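Local coordinates for protein DNA polymerase sliding clamp (Archaeoglobus fulgidus, PDB 1RWZ) that forms a ring of three subunits through which DNA passes, and probably serves as a moving platform that tethers DNA polymerase and other proteins to DNA during replication, at residues T66-I77 / Y106-I116; L127-F138 / A205-G216. One frame throughout, in Å; residues are numbered along the deposited sequence.

Contact 1. Residues T66-I77 / Y106-I116; sequences TIGVDMDRIFDI and YKVALIDPSAI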
loop_
_atom_site.group_PDB
_atom_site.type_symbol
_atom_site.label_atom_id
_atom_site.label_comp_id
_atom_site.label_asym_id
_atom_site.label_seq_id
_atom_site.Cartn_x
_atom_site.Cartn_y
_atom_site.Cartn_z
ATOM N N THR A 66 18.023 -34.807 -5.795
ATOM C CA THR A 66 17.778 -33.650 -6.639
ATOM C C THR A 66 16.342 -33.742 -7.143
ATOM O O THR A 66 15.917 -34.792 -7.619
ATOM C CB THR A 66 18.717 -33.633 -7.860
ATOM O OG1 THR A 66 20.079 -33.599 -7.417
ATOM C CG2 THR A 66 18.435 -32.412 -8.727
ATOM N N ILE A 67 15.593 -32.652 -7.023
ATOM C CA ILE A 67 14.216 -32.632 -7.502
ATOM C C ILE A 67 14.031 -31.471 -8.472
ATOM O O ILE A 67 14.779 -30.493 -8.432
ATOM C CB ILE A 67 13.194 -32.485 -6.339
ATOM C CG1 ILE A 67 13.471 -31.198 -5.551
ATOM C CG2 ILE A 67 13.260 -33.707 -5.429
ATOM C CD1 ILE A 67 12.413 -30.883 -4.504
ATOM N N GLY A 68 13.052 -31.602 -9.362
ATOM C CA GLY A 68 12.759 -30.551 -10.319
ATOM C C GLY A 68 11.525 -29.832 -9.817
ATOM O O GLY A 68 10.507 -30.464 -9.555
ATOM N N VAL A 69 11.599 -28.512 -9.696
ATOM C CA VAL A 69 10.477 -27.752 -9.169
ATOM C C VAL A 69 9.969 -26.617 -10.049
ATOM O O VAL A 69 10.750 -25.875 -10.651
ATOM C CB VAL A 69 10.845 -27.156 -7.787
ATOM C CG1 VAL A 69 9.641 -26.469 -7.171
ATOM C CG2 VAL A 69 11.361 -28.248 -6.873
ATOM N N ASP A 70 8.647 -26.495 -10.122
ATOM C CA ASP A 70 8.011 -25.421 -10.875
ATOM C C ASP A 70 8.078 -24.236 -9.918
ATOM O O ASP A 70 7.288 -24.143 -8.975
ATOM C CB ASP A 70 6.546 -25.757 -11.161
ATOM C CG ASP A 70 5.851 -24.690 -11.987
ATOM O OD1 ASP A 70 6.151 -23.489 -11.805
ATOM O OD2 ASP A 70 4.988 -25.052 -12.815
ATOM N N MET A 71 9.025 -23.336 -10.151
ATOM C CA MET A 71 9.195 -22.185 -9.279
ATOM C C MET A 71 8.052 -21.176 -9.303
ATOM O O MET A 71 7.800 -20.514 -8.299
ATOM C CB MET A 71 10.522 -21.491 -9.588
ATOM C CG MET A 71 11.737 -22.382 -9.366
ATOM S SD MET A 71 11.778 -23.144 -7.724
ATOM C CE MET A 71 12.150 -21.727 -6.721
ATOM N N ASP A 72 7.361 -21.041 -10.432
ATOM C CA ASP A 72 6.244 -20.102 -10.481
ATOM C C ASP A 72 5.174 -20.556 -9.488
ATOM O O ASP A 72 4.592 -19.739 -8.776
ATOM C CB ASP A 72 5.631 -20.024 -11.882
ATOM C CG ASP A 72 6.551 -19.369 -12.895
ATOM O OD1 ASP A 72 7.244 -18.392 -12.538
ATOM O OD2 ASP A 72 6.567 -19.823 -14.055
ATOM N N ARG A 73 4.927 -21.863 -9.437
ATOM C CA ARG A 73 3.924 -22.411 -8.524
ATOM C C ARG A 73 4.301 -22.248 -7.058
ATOM O O ARG A 73 3.493 -21.778 -6.257
ATOM C CB ARG A 73 3.682 -23.892 -8.813
ATOM C CG ARG A 73 2.932 -24.159 -10.099
ATOM C CD ARG A 73 2.592 -25.637 -10.228
ATOM N NE ARG A 73 1.862 -25.930 -11.458
ATOM C CZ ARG A 73 0.641 -25.478 -11.734
ATOM N NH1 ARG A 73 -0.001 -24.708 -10.865
ATOM N NH2 ARG A 73 0.064 -25.792 -12.887
ATOM N N ILE A 74 5.521 -22.645 -6.700
ATOM C CA ILE A 74 5.961 -22.522 -5.317
ATOM C C ILE A 74 5.913 -21.057 -4.899
ATOM O O ILE A 74 5.553 -20.735 -3.768
ATOM C CB ILE A 74 7.402 -23.063 -5.118
ATOM C CG1 ILE A 74 7.456 -24.555 -5.453
ATOM C CG2 ILE A 74 7.851 -22.843 -3.674
ATOM C CD1 ILE A 74 6.528 -25.414 -4.618
ATOM N N PHE A 75 6.268 -20.165 -5.818
ATOM C CA PHE A 75 6.245 -18.744 -5.513
ATOM C C PHE A 75 4.810 -18.293 -5.266
ATOM O O PHE A 75 4.535 -17.547 -4.328
ATOM C CB PHE A 75 6.846 -17.933 -6.662
ATOM C CG PHE A 75 6.892 -16.455 -6.397
ATOM C CD1 PHE A 75 7.501 -15.963 -5.248
ATOM C CD2 PHE A 75 6.333 -15.555 -7.297
ATOM C CE1 PHE A 75 7.555 -14.594 -4.996
ATOM C CE2 PHE A 75 6.383 -14.185 -7.054
ATOM C CZ PHE A 75 6.996 -13.705 -5.901
ATOM N N ASP A 76 3.896 -18.752 -6.111
ATOM C CA ASP A 76 2.498 -18.382 -5.966
ATOM C C ASP A 76 1.976 -18.871 -4.617
ATOM O O ASP A 76 1.356 -18.113 -3.875
ATOM C CB ASP A 76 1.677 -18.976 -7.113
ATOM C CG ASP A 76 0.270 -18.415 -7.174
ATOM O OD1 ASP A 76 0.100 -17.204 -6.914
ATOM O OD2 ASP A 76 -0.663 -19.179 -7.496
ATOM N N ILE A 77 2.255 -20.130 -4.296
ATOM C CA ILE A 77 1.820 -20.720 -3.031
ATOM C C ILE A 77 2.485 -20.048 -1.829
ATOM O O ILE A 77 1.864 -19.895 -0.777
ATOM C CB ILE A 77 2.137 -22.236 -2.982
ATOM C CG1 ILE A 77 1.356 -22.970 -4.076
ATOM C CG2 ILE A 77 1.791 -22.801 -1.613
ATOM C CD1 ILE A 77 -0.157 -22.883 -3.931
ATOM N N TYR A 106 -0.073 -28.482 1.046
ATOM C CA TYR A 106 -0.071 -28.290 -0.399
ATOM C C TYR A 106 0.733 -29.431 -1.013
ATOM O O TYR A 106 1.776 -29.816 -0.484
ATOM C CB TYR A 106 0.583 -26.941 -0.734
ATOM C CG TYR A 106 0.863 -26.695 -2.204
ATOM C CD1 TYR A 106 -0.177 -26.526 -3.118
ATOM C CD2 TYR A 106 2.177 -26.613 -2.678
ATOM C CE1 TYR A 106 0.081 -26.278 -4.469
ATOM C CE2 TYR A 106 2.446 -26.366 -4.027
ATOM C CZ TYR A 106 1.394 -26.197 -4.915
ATOM O OH TYR A 106 1.650 -25.934 -6.243
ATOM N N LYS A 107 0.231 -29.995 -2.107
ATOM C CA LYS A 107 0.930 -31.077 -2.795
ATOM C C LYS A 107 1.122 -30.632 -4.233
ATOM O O LYS A 107 0.157 -30.267 -4.901
ATOM C CB LYS A 107 0.108 -32.367 -2.795
ATOM C CG LYS A 107 -0.013 -33.074 -1.460
ATOM C CD LYS A 107 -0.804 -34.363 -1.634
ATOM C CE LYS A 107 -0.863 -35.167 -0.349
ATOM N NZ LYS A 107 -1.641 -36.427 -0.530
ATOM N N VAL A 108 2.361 -30.637 -4.710
ATOM C CA VAL A 108 2.606 -30.242 -6.086
ATOM C C VAL A 108 3.415 -31.311 -6.792
ATOM O O VAL A 108 4.306 -31.925 -6.203
ATOM C CB VAL A 108 3.351 -28.885 -6.182
ATOM C CG1 VAL A 108 4.714 -28.981 -5.531
ATOM C CG2 VAL A 108 3.483 -28.470 -7.645
ATOM N N ALA A 109 3.082 -31.549 -8.054
ATOM C CA ALA A 109 3.791 -32.544 -8.835
ATOM C C ALA A 109 5.182 -32.018 -9.150
ATOM O O ALA A 109 5.345 -30.865 -9.548
ATOM C CB ALA A 109 3.033 -32.834 -10.127
ATOM N N LEU A 110 6.184 -32.863 -8.953
ATOM C CA LEU A 110 7.557 -32.483 -9.239
ATOM C C LEU A 110 7.812 -32.627 -10.734
ATOM O O LEU A 110 7.050 -33.292 -11.444
ATOM C CB LEU A 110 8.522 -33.369 -8.450
ATOM C CG LEU A 110 8.517 -33.115 -6.939
ATOM C CD1 LEU A 110 9.379 -34.148 -6.234
ATOM C CD2 LEU A 110 9.029 -31.706 -6.666
ATOM N N ILE A 111 8.874 -31.990 -11.207
ATOM C CA ILE A 111 9.242 -32.039 -12.617
ATOM C C ILE A 111 10.460 -32.938 -12.773
ATOM O O ILE A 111 11.328 -32.970 -11.904
ATOM C CB ILE A 111 9.613 -30.639 -13.143
ATOM C CG1 ILE A 111 8.442 -29.678 -12.948
ATOM C CG2 ILE A 111 9.997 -30.715 -14.617
ATOM C CD1 ILE A 111 8.779 -28.248 -13.297
ATOM N N ASP A 112 10.521 -33.679 -13.872
ATOM C CA ASP A 112 11.667 -34.543 -14.109
ATOM C C ASP A 112 12.874 -33.622 -14.266
ATOM O O ASP A 112 12.910 -32.785 -15.165
ATOM C CB ASP A 112 11.448 -35.376 -15.375
ATOM C CG ASP A 112 12.673 -36.179 -15.762
ATOM O OD1 ASP A 112 13.330 -36.742 -14.860
ATOM O OD2 ASP A 112 12.971 -36.255 -16.973
ATOM N N PRO A 113 13.871 -33.754 -13.378
ATOM C CA PRO A 113 15.081 -32.924 -13.420
ATOM C C PRO A 113 15.706 -32.818 -14.810
ATOM O O PRO A 113 16.211 -31.764 -15.195
ATOM C CB PRO A 113 16.002 -33.617 -12.420
ATOM C CG PRO A 113 15.046 -34.163 -11.418
ATOM C CD PRO A 113 13.958 -34.744 -12.291
ATOM N N SER A 114 15.657 -33.915 -15.558
ATOM C CA SER A 114 16.226 -33.961 -16.900
ATOM C C SER A 114 15.500 -33.048 -17.883
ATOM O O SER A 114 16.099 -32.542 -18.832
ATOM C CB SER A 114 16.198 -35.397 -17.423
ATOM O OG SER A 114 16.886 -36.267 -16.540
ATOM N N ALA A 115 14.207 -32.844 -17.655
ATOM C CA ALA A 115 13.403 -31.995 -18.525
ATOM C C ALA A 115 13.749 -30.526 -18.318
ATOM O O ALA A 115 13.371 -29.667 -19.117
ATOM C CB ALA A 115 11.925 -32.229 -18.252
ATOM N N ILE A 116 14.469 -30.243 -17.237
ATOM C CA ILE A 116 14.871 -28.881 -16.916
ATOM C C ILE A 116 16.216 -28.568 -17.567
ATOM O O ILE A 116 17.054 -29.454 -17.732
ATOM C CB ILE A 116 14.987 -28.690 -15.386
ATOM C CG1 ILE A 116 13.631 -28.966 -14.729
ATOM C CG2 ILE A 116 15.459 -27.277 -15.064
ATOM C CD1 ILE A 116 13.629 -28.801 -13.220
HETATM O O HOH W 1 11.779 -34.149 -9.353
HETATM O O HOH W 2 7.037 -28.612 -8.874
#
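Tyr-106 and Ile-77 open a contact of the PCNA fold in which strand 104-109 and the loop after it pack against strand 65-70 and the helix that follows, beside the interface with a second subunit. With CG anti to the backbone N (chi1 170°), the Tyr-106 ring reaches across to helix 71-78. Ile-77 CG1 sits over one ring face, 3.3 Å from Tyr-106 CZ and offset toward the rim, a close CH-pi contact, while Ile-77 CD1 lies along CE1 and CD1 of the ring. Ile-74 CD1 comes instead to the ring edge, near its plane. The phenolic OH is hydrogen-bonded to Asp-170 of the second subunit, whose carboxylate also pairs with Arg-73; strand 104-109 continues its own sheet into that subunit.

Two residues on, Val-108 divides its methyls: CG1 meets Ile-74 CD1, and CG2 rests 3.9 Å from CD of the extended Arg-73 chain. Arg-73 is doubly tied to the helix N-cap, its backbone N donating to Asp-70 OD1 (3.1 Å) from above the carboxylate plane and its NE forming a salt bridge with Asp-70 OD2. A water next spans from the Ala-109 carbonyl O to Asp-70 N.

Leu-110 turns both methyls to strand 65-70, CD1 against Ile-67 CG2 and CD2 against Val-69 CG2 and the Gly-68 carbonyl. A direct backbone hydrogen bond follows: Ile-111 N donates to Gly-68 O at 2.8 Å, almost straight at 176° but from above the carbonyl plane. Another water joins Ile-111 O to Gly-68 N. Gly-68, lacking a side chain, is approached closely by what comes after: Pro-113 CG lies 3.8 Å from its N, and the tip of Ile-116, CD1, stops 3.5 Å from Gly-68 CA.

Contact 2. Residues L127-F138 / A205-G216; sequences LPAKIVMDAGEF and AGSGDLLTIHLG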
loop_
_atom_site.group_PDB
_atom_site.type_symbol
_atom_site.label_atom_id
_atom_site.label_comp_id
_atom_site.label_asym_id
_atom_site.label_seq_id
_atom_site.Cartn_x
_atom_site.Cartn_y
_atom_site.Cartn_z
ATOM N N LEU A 127 38.601 -12.242 -9.139
ATOM C CA LEU A 127 38.374 -10.806 -8.990
ATOM C C LEU A 127 39.208 -10.149 -7.895
ATOM O O LEU A 127 39.255 -10.623 -6.758
ATOM C CB LEU A 127 36.884 -10.549 -8.758
ATOM C CG LEU A 127 36.003 -11.155 -9.856
ATOM C CD1 LEU A 127 34.550 -10.818 -9.606
ATOM C CD2 LEU A 127 36.439 -10.623 -11.213
ATOM N N PRO A 128 39.860 -9.023 -8.227
ATOM C CA PRO A 128 40.722 -8.246 -7.332
ATOM C C PRO A 128 40.074 -7.396 -6.242
ATOM O O PRO A 128 40.697 -7.141 -5.215
ATOM C CB PRO A 128 41.529 -7.393 -8.303
ATOM C CG PRO A 128 40.522 -7.088 -9.362
ATOM C CD PRO A 128 39.864 -8.440 -9.584
ATOM N N ALA A 129 38.843 -6.949 -6.460
ATOM C CA ALA A 129 38.173 -6.101 -5.477
ATOM C C ALA A 129 37.095 -6.820 -4.678
ATOM O O ALA A 129 36.268 -7.537 -5.238
ATOM C CB ALA A 129 37.571 -4.885 -6.171
ATOM N N LYS A 130 37.112 -6.617 -3.365
ATOM C CA LYS A 130 36.126 -7.227 -2.479
ATOM C C LYS A 130 35.570 -6.116 -1.601
ATOM O O LYS A 130 36.319 -5.454 -0.879
ATOM C CB LYS A 130 36.771 -8.301 -1.604
ATOM C CG LYS A 130 35.772 -9.009 -0.700
ATOM C CD LYS A 130 36.456 -10.025 0.199
ATOM C CE LYS A 130 35.459 -10.645 1.166
ATOM N NZ LYS A 130 36.131 -11.603 2.091
ATOM N N ILE A 131 34.258 -5.923 -1.668
ATOM C CA ILE A 131 33.587 -4.873 -0.918
ATOM C C ILE A 131 32.444 -5.464 -0.103
ATOM O O ILE A 131 31.582 -6.144 -0.653
ATOM C CB ILE A 131 32.994 -3.806 -1.882
ATOM C CG1 ILE A 131 34.078 -3.285 -2.832
ATOM C CG2 ILE A 131 32.402 -2.654 -1.093
ATOM C CD1 ILE A 131 33.991 -3.859 -4.238
ATOM N N VAL A 132 32.440 -5.209 1.203
ATOM C CA VAL A 132 31.377 -5.714 2.069
ATOM C C VAL A 132 30.622 -4.519 2.644
ATOM O O VAL A 132 31.223 -3.610 3.225
ATOM C CB VAL A 132 31.940 -6.585 3.218
ATOM C CG1 VAL A 132 30.790 -7.140 4.066
ATOM C CG2 VAL A 132 32.756 -7.733 2.642
ATOM N N MET A 133 29.304 -4.518 2.463
ATOM C CA MET A 133 28.465 -3.419 2.927
ATOM C C MET A 133 27.066 -3.905 3.267
ATOM O O MET A 133 26.760 -5.092 3.156
ATOM C CB MET A 133 28.366 -2.347 1.833
ATOM C CG MET A 133 27.732 -2.852 0.536
ATOM S SD MET A 133 27.755 -1.631 -0.806
ATOM C CE MET A 133 26.688 -0.397 -0.116
ATOM N N ASP A 134 26.219 -2.974 3.691
ATOM C CA ASP A 134 24.839 -3.302 4.014
ATOM C C ASP A 134 24.067 -3.381 2.700
ATOM O O ASP A 134 24.176 -2.487 1.866
ATOM C CB ASP A 134 24.228 -2.209 4.884
ATOM C CG ASP A 134 22.797 -2.512 5.263
ATOM O OD1 ASP A 134 22.586 -3.280 6.221
ATOM O OD2 ASP A 134 21.885 -1.993 4.587
ATOM N N ALA A 135 23.293 -4.447 2.521
ATOM C CA ALA A 135 22.520 -4.638 1.294
ATOM C C ALA A 135 21.473 -3.546 1.090
ATOM O O ALA A 135 21.154 -3.189 -0.047
ATOM C CB ALA A 135 21.853 -6.006 1.309
ATOM N N GLY A 136 20.941 -3.018 2.190
ATOM C CA GLY A 136 19.940 -1.969 2.091
ATOM C C GLY A 136 20.521 -0.691 1.526
ATOM O O GLY A 136 19.865 0.020 0.756
ATOM N N GLU A 137 21.756 -0.390 1.912
ATOM C CA GLU A 137 22.444 0.801 1.437
ATOM C C GLU A 137 22.716 0.651 -0.060
ATOM O O GLU A 137 22.564 1.603 -0.829
ATOM C CB GLU A 137 23.760 0.981 2.192
ATOM C CG GLU A 137 24.530 2.239 1.837
ATOM C CD GLU A 137 23.806 3.520 2.232
ATOM O OE1 GLU A 137 22.718 3.447 2.845
ATOM O OE2 GLU A 137 24.332 4.608 1.929
ATOM N N PHE A 138 23.117 -0.553 -0.460
ATOM C CA PHE A 138 23.397 -0.845 -1.867
ATOM C C PHE A 138 22.102 -0.679 -2.661
ATOM O O PHE A 138 22.082 -0.054 -3.723
ATOM C CB PHE A 138 23.909 -2.284 -2.003
ATOM C CG PHE A 138 24.163 -2.717 -3.425
ATOM C CD1 PHE A 138 25.292 -2.283 -4.112
ATOM C CD2 PHE A 138 23.281 -3.582 -4.063
ATOM C CE1 PHE A 138 25.540 -2.716 -5.424
ATOM C CE2 PHE A 138 23.519 -4.018 -5.372
ATOM C CZ PHE A 138 24.651 -3.583 -6.049
ATOM N N ALA A 205 16.476 -8.327 -0.866
ATOM C CA ALA A 205 17.357 -7.850 0.199
ATOM C C ALA A 205 16.870 -6.563 0.851
ATOM O O ALA A 205 16.035 -5.847 0.305
ATOM C CB ALA A 205 18.768 -7.647 -0.350
ATOM N N GLY A 206 17.410 -6.270 2.029
ATOM C CA GLY A 206 17.021 -5.063 2.731
ATOM C C GLY A 206 18.043 -4.665 3.775
ATOM O O GLY A 206 19.082 -5.311 3.915
ATOM N N SER A 207 17.755 -3.592 4.503
ATOM C CA SER A 207 18.662 -3.128 5.543
ATOM C C SER A 207 18.895 -4.280 6.503
ATOM O O SER A 207 17.965 -5.012 6.831
ATOM C CB SER A 207 18.052 -1.944 6.298
ATOM O OG SER A 207 17.868 -0.840 5.434
ATOM N N GLY A 208 20.136 -4.453 6.940
ATOM C CA GLY A 208 20.421 -5.533 7.866
ATOM C C GLY A 208 20.984 -6.780 7.215
ATOM O O GLY A 208 21.541 -7.640 7.899
ATOM N N ASP A 209 20.824 -6.899 5.900
ATOM C CA ASP A 209 21.360 -8.054 5.180
ATOM C C ASP A 209 22.766 -7.690 4.721
ATOM O O ASP A 209 23.032 -6.539 4.379
ATOM C CB ASP A 209 20.488 -8.396 3.964
ATOM C CG ASP A 209 19.113 -8.919 4.354
ATOM O OD1 ASP A 209 19.035 -9.748 5.283
ATOM O OD2 ASP A 209 18.113 -8.514 3.721
ATOM N N LEU A 210 23.673 -8.661 4.720
ATOM C CA LEU A 210 25.044 -8.392 4.308
ATOM C C LEU A 210 25.215 -8.616 2.811
ATOM O O LEU A 210 24.607 -9.519 2.236
ATOM C CB LEU A 210 26.020 -9.305 5.058
ATOM C CG LEU A 210 27.498 -8.908 5.008
ATOM C CD1 LEU A 210 27.711 -7.646 5.848
ATOM C CD2 LEU A 210 28.366 -10.048 5.540
ATOM N N LEU A 211 26.026 -7.774 2.185
ATOM C CA LEU A 211 26.310 -7.913 0.761
ATOM C C LEU A 211 27.810 -7.859 0.564
ATOM O O LEU A 211 28.472 -6.945 1.051
ATOM C CB LEU A 211 25.662 -6.788 -0.053
ATOM C CG LEU A 211 26.154 -6.687 -1.505
ATOM C CD1 LEU A 211 25.817 -7.966 -2.282
ATOM C CD2 LEU A 211 25.525 -5.481 -2.160
ATOM N N THR A 212 28.346 -8.857 -0.130
ATOM C CA THR A 212 29.767 -8.898 -0.431
ATOM C C THR A 212 29.848 -8.818 -1.944
ATOM O O THR A 212 29.279 -9.657 -2.647
ATOM C CB THR A 212 30.418 -10.211 0.031
ATOM O OG1 THR A 212 30.314 -10.315 1.458
ATOM C CG2 THR A 212 31.899 -10.254 -0.380
ATOM N N ILE A 213 30.540 -7.802 -2.435
ATOM C CA ILE A 213 30.691 -7.611 -3.871
ATOM C C ILE A 213 32.094 -8.021 -4.293
ATOM O O ILE A 213 33.070 -7.588 -3.686
ATOM C CB ILE A 213 30.509 -6.130 -4.257
ATOM C CG1 ILE A 213 29.152 -5.621 -3.767
ATOM C CG2 ILE A 213 30.652 -5.964 -5.776
ATOM C CD1 ILE A 213 28.969 -4.118 -3.931
ATOM N N HIS A 214 32.186 -8.867 -5.317
ATOM C CA HIS A 214 33.477 -9.290 -5.866
ATOM C C HIS A 214 33.486 -8.616 -7.236
ATOM O O HIS A 214 32.637 -8.902 -8.081
ATOM C CB HIS A 214 33.530 -10.812 -5.994
ATOM C CG HIS A 214 33.446 -11.526 -4.680
ATOM N ND1 HIS A 214 34.527 -11.665 -3.836
ATOM C CD2 HIS A 214 32.400 -12.108 -4.049
ATOM C CE1 HIS A 214 34.150 -12.303 -2.742
ATOM N NE2 HIS A 214 32.863 -12.582 -2.846
ATOM N N LEU A 215 34.443 -7.719 -7.448
ATOM C CA LEU A 215 34.499 -6.940 -8.676
ATOM C C LEU A 215 35.824 -6.958 -9.429
ATOM O O LEU A 215 36.897 -6.908 -8.828
ATOM C CB LEU A 215 34.143 -5.487 -8.340
ATOM C CG LEU A 215 34.062 -4.405 -9.419
ATOM C CD1 LEU A 215 32.843 -4.642 -10.301
ATOM C CD2 LEU A 215 33.954 -3.038 -8.749
ATOM N N GLY A 216 35.723 -7.004 -10.755
ATOM C CA GLY A 216 36.896 -6.990 -11.612
ATOM C C GLY A 216 36.693 -5.934 -12.690
ATOM O O GLY A 216 35.797 -5.095 -12.580
HETATM O O HOH W 3 37.019 -10.460 -4.601
HETATM O O HOH W 4 20.643 0.197 5.455
#
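Leu-211 and Phe-138 meet where strand 210-215 pairs antiparallel with strand 129-134 in the large sheet of the PCNA fold, just as the latter strand passes into helix 135-146. Leu-211 illustrates how one side chain spans that junction. Its CB lies 3.8 Å from Met-133 O and also faces Ala-135 CA at the start of the helix. CG, anti to the backbone N (chi1 167°), branches so that CD2 is placed over one face of the Phe-138 ring, 3.3 Å from Phe-138 CG and offset toward the rim, a CH-pi contact. Ile-213 CD1 approaches the same ring obliquely. This face of the sheet, with Ile-131 and Ile-213 packed CB to CB, is also met by Phe-161.

Between the strands the backbone bonds are regular, the shortest being Ile-213 N to Ile-131 O at 2.6 Å. At the helix start, Asp-134 is the N-cap: OD2 takes Glu-137 N through its anti lone pair (3.1 Å). OD1 uses its syn lone pair for Gly-208 N (2.8 Å), so one carboxylate joins the helix end to the turn 206-209.

On the other face Val-132 and Thr-212 lie side by side. Near the far end, a water in the plane of the His-214 ring sits 2.9 Å from ND1 and donates to Leu-127 O and Ala-129 O.

From the N terminus, the chain lays down strand 2-7 and helix 8-19, then strands 24-30, 33-39 and 45-52, before it reaches 66-77. Contact 1 closes a short loop, 28 residues carrying strands 86-91 and 96-101, and ties strand 65-70 of the nine-stranded sheet, with its helix, to strand 104-109, the last strand this chain gives to the other sheet, which runs on into the second subunit. Contact 2 opens only afterwards, and its longer loop of 66 residues returns to pair two strands within that nine-stranded sheet. The two are therefore in series, neither nesting nor crossing. The centres of contact 1 and contact 2 are about 31 Å apart. Strands 45-52 and 232-238 join the halves between them.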